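Local coordinates for protein glucose-6-phosphate dehydrogenase (Trypanosoma cruzi, PDB 5AQ1) that catalyses the NADP-dependent oxidation of glucose 6-phosphate, the entry step of the pentose phosphate pathway, at residues P138-L150 with A166-E180. Residues are numbered along the deposited sequence; the frame is centred on the assembly and turned at random.
Sequences PEKGGNRLFYLAL and AMQKPELGWVRLIVE. With NDP (NADPH dihydro-nicotinamide-adenine-dinucleotide phosphate), chain G.
Trp174 carries CG between its backbone N and carbonyl carbon (chi1 45°), and Asn143 turns CG anti to its carbonyl carbon (chi1 -62°). With these torsions the amide of Asn143 stacks on the indole, the two planes 8° apart. Asn143 CB sits 3.5 Å from the centroid of the Trp174 six-membered ring, a CH-pi contact. Asn143 OD1 accepts Trp174 N at 2.9 Å, on a lone pair, which helps to set the rotation of the amide. The Arg176 guanidinium, its NH1 bonded to Ala449 O, covers the opposite indole face. Gln168 NE2 gives a nearly straight bond to Gly142 O (2.8 Å). The extended Arg144 bonds weakly to Ala166 O with NH1, at the guanidinium edge; NH1 also bonds to Asn125 OD1, and NE makes a salt bridge with Glu132. Strands 143-148 and 175-179 run parallel, joined through helix 155-165 as a beta-alpha-beta unit of the Rossmann-like dinucleotide-binding domain. Phe146 and Leu148 pack with Val175 and Leu177 on the sheet face under that helix. Phe146 CE2 meets Val175 CG1 edge-on at 3.5 Å. On the other face, Ile178 CG2 lies over the Tyr147 ring, 3.7 Å from its centroid. Tyr147 OH donates to Glu180 OE2 at 2.7 Å, and Tyr442 OH also bonds this oxygen. Leu150 O accepts the O3D hydroxyl of the nicotinamide ribose of NADPH at 2.6 Å, while Glu180 CB lies against O4D.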
loop_
_atom_site.group_PDB
_atom_site.type_symbol
_atom_site.label_atom_id
_atom_site.label_comp_id
_atom_site.label_asym_id
_atom_site.label_seq_id
_atom_site.Cartn_x
_atom_site.Cartn_y
_atom_site.Cartn_z
ATOM N N PRO B 138 -11.647 -53.543 17.193
ATOM C CA PRO B 138 -12.262 -53.406 18.520
ATOM C C PRO B 138 -13.703 -52.883 18.506
ATOM O O PRO B 138 -14.564 -53.438 19.193
ATOM C CB PRO B 138 -11.335 -52.416 19.237
ATOM C CG PRO B 138 -10.691 -51.622 18.144
ATOM C CD PRO B 138 -10.586 -52.541 16.962
ATOM N N GLU B 139 -13.958 -51.835 17.724
ATOM C CA GLU B 139 -15.251 -51.151 17.752
ATOM C C GLU B 139 -16.282 -51.813 16.843
ATOM O O GLU B 139 -15.932 -52.499 15.885
ATOM C CB GLU B 139 -15.100 -49.691 17.324
ATOM C CG GLU B 139 -15.891 -48.711 18.194
ATOM C CD GLU B 139 -15.267 -48.495 19.561
ATOM O OE1 GLU B 139 -14.302 -47.709 19.664
ATOM O OE2 GLU B 139 -15.746 -49.120 20.532
ATOM N N LYS B 140 -17.551 -51.541 17.139
ATOM C CA LYS B 140 -18.698 -52.151 16.479
ATOM C C LYS B 140 -19.301 -51.191 15.454
ATOM O O LYS B 140 -19.043 -49.996 15.510
ATOM C CB LYS B 140 -19.719 -52.457 17.569
ATOM C CG LYS B 140 -20.942 -53.298 17.184
ATOM C CD LYS B 140 -22.205 -52.792 17.954
ATOM C CE LYS B 140 -22.625 -53.748 19.066
ATOM N NZ LYS B 140 -23.617 -53.162 20.019
ATOM N N GLY B 141 -20.097 -51.719 14.526
ATOM C CA GLY B 141 -20.736 -50.907 13.491
ATOM C C GLY B 141 -19.838 -50.751 12.278
ATOM O O GLY B 141 -19.170 -51.700 11.863
ATOM N N GLY B 142 -19.818 -49.548 11.710
ATOM C CA GLY B 142 -18.985 -49.257 10.542
ATOM C C GLY B 142 -19.340 -47.943 9.870
ATOM O O GLY B 142 -20.500 -47.527 9.879
ATOM N N ASN B 143 -18.335 -47.292 9.291
ATOM C CA ASN B 143 -18.536 -46.055 8.540
ATOM C C ASN B 143 -18.840 -46.372 7.080
ATOM O O ASN B 143 -18.223 -47.260 6.499
ATOM C CB ASN B 143 -17.294 -45.174 8.626
ATOM C CG ASN B 143 -16.972 -44.757 10.048
ATOM O OD1 ASN B 143 -17.824 -44.223 10.758
ATOM N ND2 ASN B 143 -15.738 -44.997 10.472
ATOM N N ARG B 144 -19.776 -45.637 6.489
ATOM C CA ARG B 144 -20.250 -45.930 5.141
ATOM C C ARG B 144 -20.084 -44.728 4.222
ATOM O O ARG B 144 -20.644 -43.666 4.485
ATOM C CB ARG B 144 -21.722 -46.335 5.184
ATOM C CG ARG B 144 -22.013 -47.487 6.128
ATOM C CD ARG B 144 -23.471 -47.910 6.064
ATOM N NE ARG B 144 -23.750 -49.039 6.950
ATOM C CZ ARG B 144 -24.923 -49.663 7.045
ATOM N NH1 ARG B 144 -25.959 -49.278 6.308
ATOM N NH2 ARG B 144 -25.059 -50.682 7.886
ATOM N N LEU B 145 -19.313 -44.899 3.149
ATOM C CA LEU B 145 -19.160 -43.868 2.120
ATOM C C LEU B 145 -19.872 -44.317 0.847
ATOM O O LEU B 145 -19.492 -45.316 0.239
ATOM C CB LEU B 145 -17.680 -43.617 1.826
ATOM C CG LEU B 145 -17.352 -42.527 0.797
ATOM C CD1 LEU B 145 -17.650 -41.149 1.354
ATOM C CD2 LEU B 145 -15.892 -42.610 0.378
ATOM N N PHE B 146 -20.908 -43.581 0.456
ATOM C CA PHE B 146 -21.648 -43.880 -0.763
ATOM C C PHE B 146 -21.173 -42.959 -1.878
ATOM O O PHE B 146 -21.327 -41.742 -1.783
ATOM C CB PHE B 146 -23.150 -43.701 -0.537
ATOM C CG PHE B 146 -23.731 -44.668 0.457
ATOM C CD1 PHE B 146 -23.963 -45.986 0.101
ATOM C CD2 PHE B 146 -24.052 -44.260 1.745
ATOM C CE1 PHE B 146 -24.497 -46.884 1.010
ATOM C CE2 PHE B 146 -24.587 -45.152 2.659
ATOM C CZ PHE B 146 -24.808 -46.466 2.293
ATOM N N TYR B 147 -20.580 -43.544 -2.918
ATOM C CA TYR B 147 -20.166 -42.790 -4.101
ATOM C C TYR B 147 -21.232 -42.942 -5.184
ATOM O O TYR B 147 -21.437 -44.038 -5.702
ATOM C CB TYR B 147 -18.812 -43.285 -4.624
ATOM C CG TYR B 147 -18.081 -42.262 -5.477
ATOM C CD1 TYR B 147 -18.623 -41.808 -6.682
ATOM C CD2 TYR B 147 -16.847 -41.747 -5.083
ATOM C CE1 TYR B 147 -17.963 -40.873 -7.463
ATOM C CE2 TYR B 147 -16.179 -40.813 -5.860
ATOM C CZ TYR B 147 -16.745 -40.379 -7.047
ATOM O OH TYR B 147 -16.092 -39.454 -7.822
ATOM N N LEU B 148 -21.893 -41.840 -5.531
ATOM C CA LEU B 148 -22.951 -41.869 -6.539
ATOM C C LEU B 148 -22.397 -41.524 -7.914
ATOM O O LEU B 148 -22.451 -40.371 -8.341
ATOM C CB LEU B 148 -24.093 -40.921 -6.157
ATOM C CG LEU B 148 -25.127 -41.496 -5.183
ATOM C CD1 LEU B 148 -24.489 -41.910 -3.867
ATOM C CD2 LEU B 148 -26.234 -40.489 -4.934
ATOM N N ALA B 149 -21.864 -42.534 -8.599
ATOM C CA ALA B 149 -21.359 -42.388 -9.966
ATOM C C ALA B 149 -22.464 -42.714 -10.969
ATOM O O ALA B 149 -22.339 -43.642 -11.767
ATOM C CB ALA B 149 -20.157 -43.299 -10.180
ATOM N N LEU B 150 -23.536 -41.925 -10.922
ATOM C CA LEU B 150 -24.776 -42.207 -11.647
ATOM C C LEU B 150 -25.227 -40.982 -12.447
ATOM O O LEU B 150 -24.797 -39.868 -12.158
ATOM C CB LEU B 150 -25.875 -42.564 -10.645
ATOM C CG LEU B 150 -25.630 -43.781 -9.749
ATOM C CD1 LEU B 150 -26.563 -43.754 -8.550
ATOM C CD2 LEU B 150 -25.804 -45.071 -10.536
ATOM N N ALA B 166 -30.634 -47.565 4.143
ATOM C CA ALA B 166 -29.224 -47.975 4.162
ATOM C C ALA B 166 -28.319 -47.040 4.970
ATOM O O ALA B 166 -27.124 -46.930 4.693
ATOM C CB ALA B 166 -28.707 -48.119 2.737
ATOM N N MET B 167 -28.882 -46.388 5.983
ATOM C CA MET B 167 -28.114 -45.503 6.852
ATOM C C MET B 167 -27.630 -46.256 8.082
ATOM O O MET B 167 -28.361 -47.057 8.671
ATOM C CB MET B 167 -28.962 -44.311 7.302
ATOM C CG MET B 167 -29.436 -43.412 6.174
ATOM S SD MET B 167 -28.102 -42.474 5.406
ATOM C CE MET B 167 -27.838 -41.194 6.629
ATOM N N GLN B 168 -26.378 -46.010 8.449
ATOM C CA GLN B 168 -25.871 -46.399 9.750
ATOM C C GLN B 168 -26.455 -45.426 10.760
ATOM O O GLN B 168 -26.638 -44.245 10.457
ATOM C CB GLN B 168 -24.343 -46.310 9.772
ATOM C CG GLN B 168 -23.687 -46.880 11.018
ATOM C CD GLN B 168 -23.775 -48.392 11.078
ATOM O OE1 GLN B 168 -24.803 -48.947 11.459
ATOM N NE2 GLN B 168 -22.694 -49.066 10.702
ATOM N N LYS B 169 -26.762 -45.921 11.953
ATOM C CA LYS B 169 -27.165 -45.041 13.051
ATOM C C LYS B 169 -25.931 -44.281 13.546
ATOM O O LYS B 169 -24.837 -44.842 13.566
ATOM C CB LYS B 169 -27.859 -45.804 14.183
ATOM C CG LYS B 169 -27.324 -47.201 14.447
ATOM C CD LYS B 169 -28.274 -48.316 14.013
ATOM C CE LYS B 169 -29.653 -48.276 14.617
ATOM N NZ LYS B 169 -29.655 -48.009 16.077
ATOM N N PRO B 170 -26.093 -42.994 13.924
ATOM C CA PRO B 170 -24.940 -42.142 14.263
ATOM C C PRO B 170 -23.989 -42.737 15.302
ATOM O O PRO B 170 -22.790 -42.461 15.260
ATOM C CB PRO B 170 -25.593 -40.867 14.816
ATOM C CG PRO B 170 -26.946 -40.834 14.204
ATOM C CD PRO B 170 -27.370 -42.270 14.080
ATOM N N GLU B 171 -24.516 -43.556 16.210
ATOM C CA GLU B 171 -23.716 -44.126 17.298
ATOM C C GLU B 171 -22.719 -45.158 16.765
ATOM O O GLU B 171 -21.646 -45.338 17.337
ATOM C CB GLU B 171 -24.594 -44.781 18.386
ATOM C CG GLU B 171 -25.968 -44.154 18.635
ATOM C CD GLU B 171 -27.125 -44.969 18.038
ATOM O OE1 GLU B 171 -26.990 -46.207 17.850
ATOM O OE2 GLU B 171 -28.195 -44.377 17.782
ATOM N N LEU B 172 -23.082 -45.820 15.669
ATOM C CA LEU B 172 -22.279 -46.899 15.103
ATOM C C LEU B 172 -21.390 -46.491 13.919
ATOM O O LEU B 172 -20.673 -47.331 13.372
ATOM C CB LEU B 172 -23.199 -48.049 14.683
ATOM C CG LEU B 172 -24.010 -48.702 15.807
ATOM C CD1 LEU B 172 -24.823 -49.852 15.241
ATOM C CD2 LEU B 172 -23.113 -49.194 16.933
ATOM N N GLY B 173 -21.429 -45.219 13.525
ATOM C CA GLY B 173 -20.582 -44.723 12.436
ATOM C C GLY B 173 -21.243 -43.623 11.637
ATOM O O GLY B 173 -22.434 -43.362 11.798
ATOM N N TRP B 174 -20.466 -42.978 10.771
ATOM C CA TRP B 174 -20.986 -41.898 9.928
ATOM C C TRP B 174 -21.405 -42.395 8.548
ATOM O O TRP B 174 -21.030 -43.489 8.127
ATOM C CB TRP B 174 -19.989 -40.730 9.794
ATOM C CG TRP B 174 -18.538 -41.085 9.520
ATOM C CD1 TRP B 174 -17.502 -40.994 10.405
ATOM C CD2 TRP B 174 -17.966 -41.546 8.281
ATOM N NE1 TRP B 174 -16.326 -41.376 9.802
ATOM C CE2 TRP B 174 -16.582 -41.721 8.500
ATOM C CE3 TRP B 174 -18.489 -41.837 7.015
ATOM C CZ2 TRP B 174 -15.713 -42.182 7.501
ATOM C CZ3 TRP B 174 -17.621 -42.289 6.019
ATOM C CH2 TRP B 174 -16.251 -42.458 6.273
ATOM N N VAL B 175 -22.207 -41.582 7.867
ATOM C CA VAL B 175 -22.543 -41.799 6.468
ATOM C C VAL B 175 -22.172 -40.551 5.676
ATOM O O VAL B 175 -22.526 -39.440 6.064
ATOM C CB VAL B 175 -24.040 -42.082 6.269
ATOM C CG1 VAL B 175 -24.328 -42.409 4.809
ATOM C CG2 VAL B 175 -24.495 -43.222 7.167
ATOM N N ARG B 176 -21.454 -40.741 4.574
ATOM C CA ARG B 176 -21.083 -39.638 3.696
ATOM C C ARG B 176 -21.440 -39.957 2.249
ATOM O O ARG B 176 -21.277 -41.093 1.796
ATOM C CB ARG B 176 -19.594 -39.317 3.838
ATOM C CG ARG B 176 -19.266 -38.650 5.164
ATOM C CD ARG B 176 -17.775 -38.581 5.442
ATOM N NE ARG B 176 -17.529 -38.257 6.846
ATOM C CZ ARG B 176 -16.375 -38.437 7.488
ATOM N NH1 ARG B 176 -15.311 -38.942 6.869
ATOM N NH2 ARG B 176 -16.286 -38.113 8.775
ATOM N N LEU B 177 -21.942 -38.946 1.546
ATOM C CA LEU B 177 -22.389 -39.069 0.165
ATOM C C LEU B 177 -21.476 -38.261 -0.742
ATOM O O LEU B 177 -21.398 -37.043 -0.610
ATOM C CB LEU B 177 -23.814 -38.525 0.017
ATOM C CG LEU B 177 -25.002 -39.454 0.269
ATOM C CD1 LEU B 177 -25.264 -40.332 -0.945
ATOM C CD2 LEU B 177 -24.799 -40.295 1.520
ATOM N N ILE B 178 -20.795 -38.933 -1.662
ATOM C CA ILE B 178 -20.076 -38.242 -2.718
ATOM C C ILE B 178 -20.985 -38.190 -3.947
ATOM O O ILE B 178 -21.437 -39.226 -4.443
ATOM C CB ILE B 178 -18.730 -38.921 -3.036
ATOM C CG1 ILE B 178 -17.777 -38.764 -1.848
ATOM C CG2 ILE B 178 -18.102 -38.303 -4.276
ATOM C CD1 ILE B 178 -16.542 -39.640 -1.917
ATOM N N VAL B 179 -21.252 -36.977 -4.427
ATOM C CA VAL B 179 -22.189 -36.756 -5.529
ATOM C C VAL B 179 -21.523 -35.952 -6.648
ATOM O O VAL B 179 -20.668 -35.108 -6.388
ATOM C CB VAL B 179 -23.478 -36.056 -5.039
ATOM C CG1 VAL B 179 -24.148 -36.887 -3.958
ATOM C CG2 VAL B 179 -23.192 -34.667 -4.498
ATOM N N GLU B 180 -21.923 -36.227 -7.888
ATOM C CA GLU B 180 -21.283 -35.649 -9.069
ATOM C C GLU B 180 -22.198 -34.671 -9.801
ATOM O O GLU B 180 -23.422 -34.733 -9.677
ATOM C CB GLU B 180 -20.865 -36.764 -10.029
ATOM C CG GLU B 180 -19.695 -37.614 -9.550
ATOM C CD GLU B 180 -18.329 -36.996 -9.830
ATOM O OE1 GLU B 180 -18.216 -36.112 -10.713
ATOM O OE2 GLU B 180 -17.356 -37.425 -9.172
HETATM P PA NDP G . -22.674 -43.365 -17.380
HETATM O O1A NDP G . -23.518 -42.877 -18.535
HETATM O O2A NDP G . -21.444 -44.211 -17.656
HETATM O O5B NDP G . -23.664 -44.120 -16.366
HETATM C C5B NDP G . -23.153 -44.680 -15.161
HETATM C C4B NDP G . -23.873 -45.979 -14.827
HETATM O O4B NDP G . -25.207 -45.657 -14.423
HETATM C C3B NDP G . -23.988 -46.965 -15.988
HETATM O O3B NDP G . -22.961 -47.960 -15.989
HETATM C C2B NDP G . -25.345 -47.595 -15.779
HETATM O O2B NDP G . -25.214 -48.762 -14.974
HETATM C C1B NDP G . -26.149 -46.551 -15.024
HETATM N N9A NDP G . -27.070 -45.848 -15.955
HETATM C C8A NDP G . -26.757 -45.265 -17.136
HETATM N N7A NDP G . -27.860 -44.727 -17.716
HETATM C C5A NDP G . -28.900 -44.967 -16.898
HETATM C C6A NDP G . -30.351 -44.678 -16.896
HETATM N N6A NDP G . -30.912 -44.000 -17.926
HETATM N N1A NDP G . -31.087 -45.107 -15.838
HETATM C C2A NDP G . -30.538 -45.783 -14.806
HETATM N N3A NDP G . -29.224 -46.077 -14.749
HETATM C C4A NDP G . -28.376 -45.706 -15.741
HETATM O O3 NDP G . -22.276 -42.112 -16.446
HETATM P PN NDP G . -20.751 -41.673 -16.160
HETATM O O1N NDP G . -20.009 -42.771 -15.438
HETATM O O2N NDP G . -20.180 -41.103 -17.439
HETATM O O5D NDP G . -20.970 -40.466 -15.121
HETATM C C5D NDP G . -21.503 -40.680 -13.815
HETATM C C4D NDP G . -21.774 -39.334 -13.154
HETATM O O4D NDP G . -20.557 -38.587 -13.044
HETATM C C3D NDP G . -22.731 -38.494 -13.982
HETATM O O3D NDP G . -23.650 -37.806 -13.127
HETATM C C2D NDP G . -21.839 -37.510 -14.713
HETATM O O2D NDP G . -22.527 -36.288 -15.020
HETATM C C1D NDP G . -20.668 -37.341 -13.746
HETATM N N1N NDP G . -19.431 -36.964 -14.448
HETATM C C2N NDP G . -18.695 -37.890 -15.084
HETATM C C3N NDP G . -17.526 -37.557 -15.763
HETATM C C7N NDP G . -16.718 -38.614 -16.462
HETATM O O7N NDP G . -15.502 -38.499 -16.482
HETATM N N7N NDP G . -17.321 -39.650 -17.052
HETATM C C4N NDP G . -17.039 -36.129 -15.808
HETATM C C5N NDP G . -17.927 -35.227 -15.083
HETATM C C6N NDP G . -19.071 -35.675 -14.438
HETATM P P2B NDP G . -26.298 -49.952 -14.960
HETATM O O1X NDP G . -27.049 -49.852 -16.266
HETATM O O2X NDP G . -25.410 -51.171 -14.856
HETATM O O3X NDP G . -27.155 -49.675 -13.745
#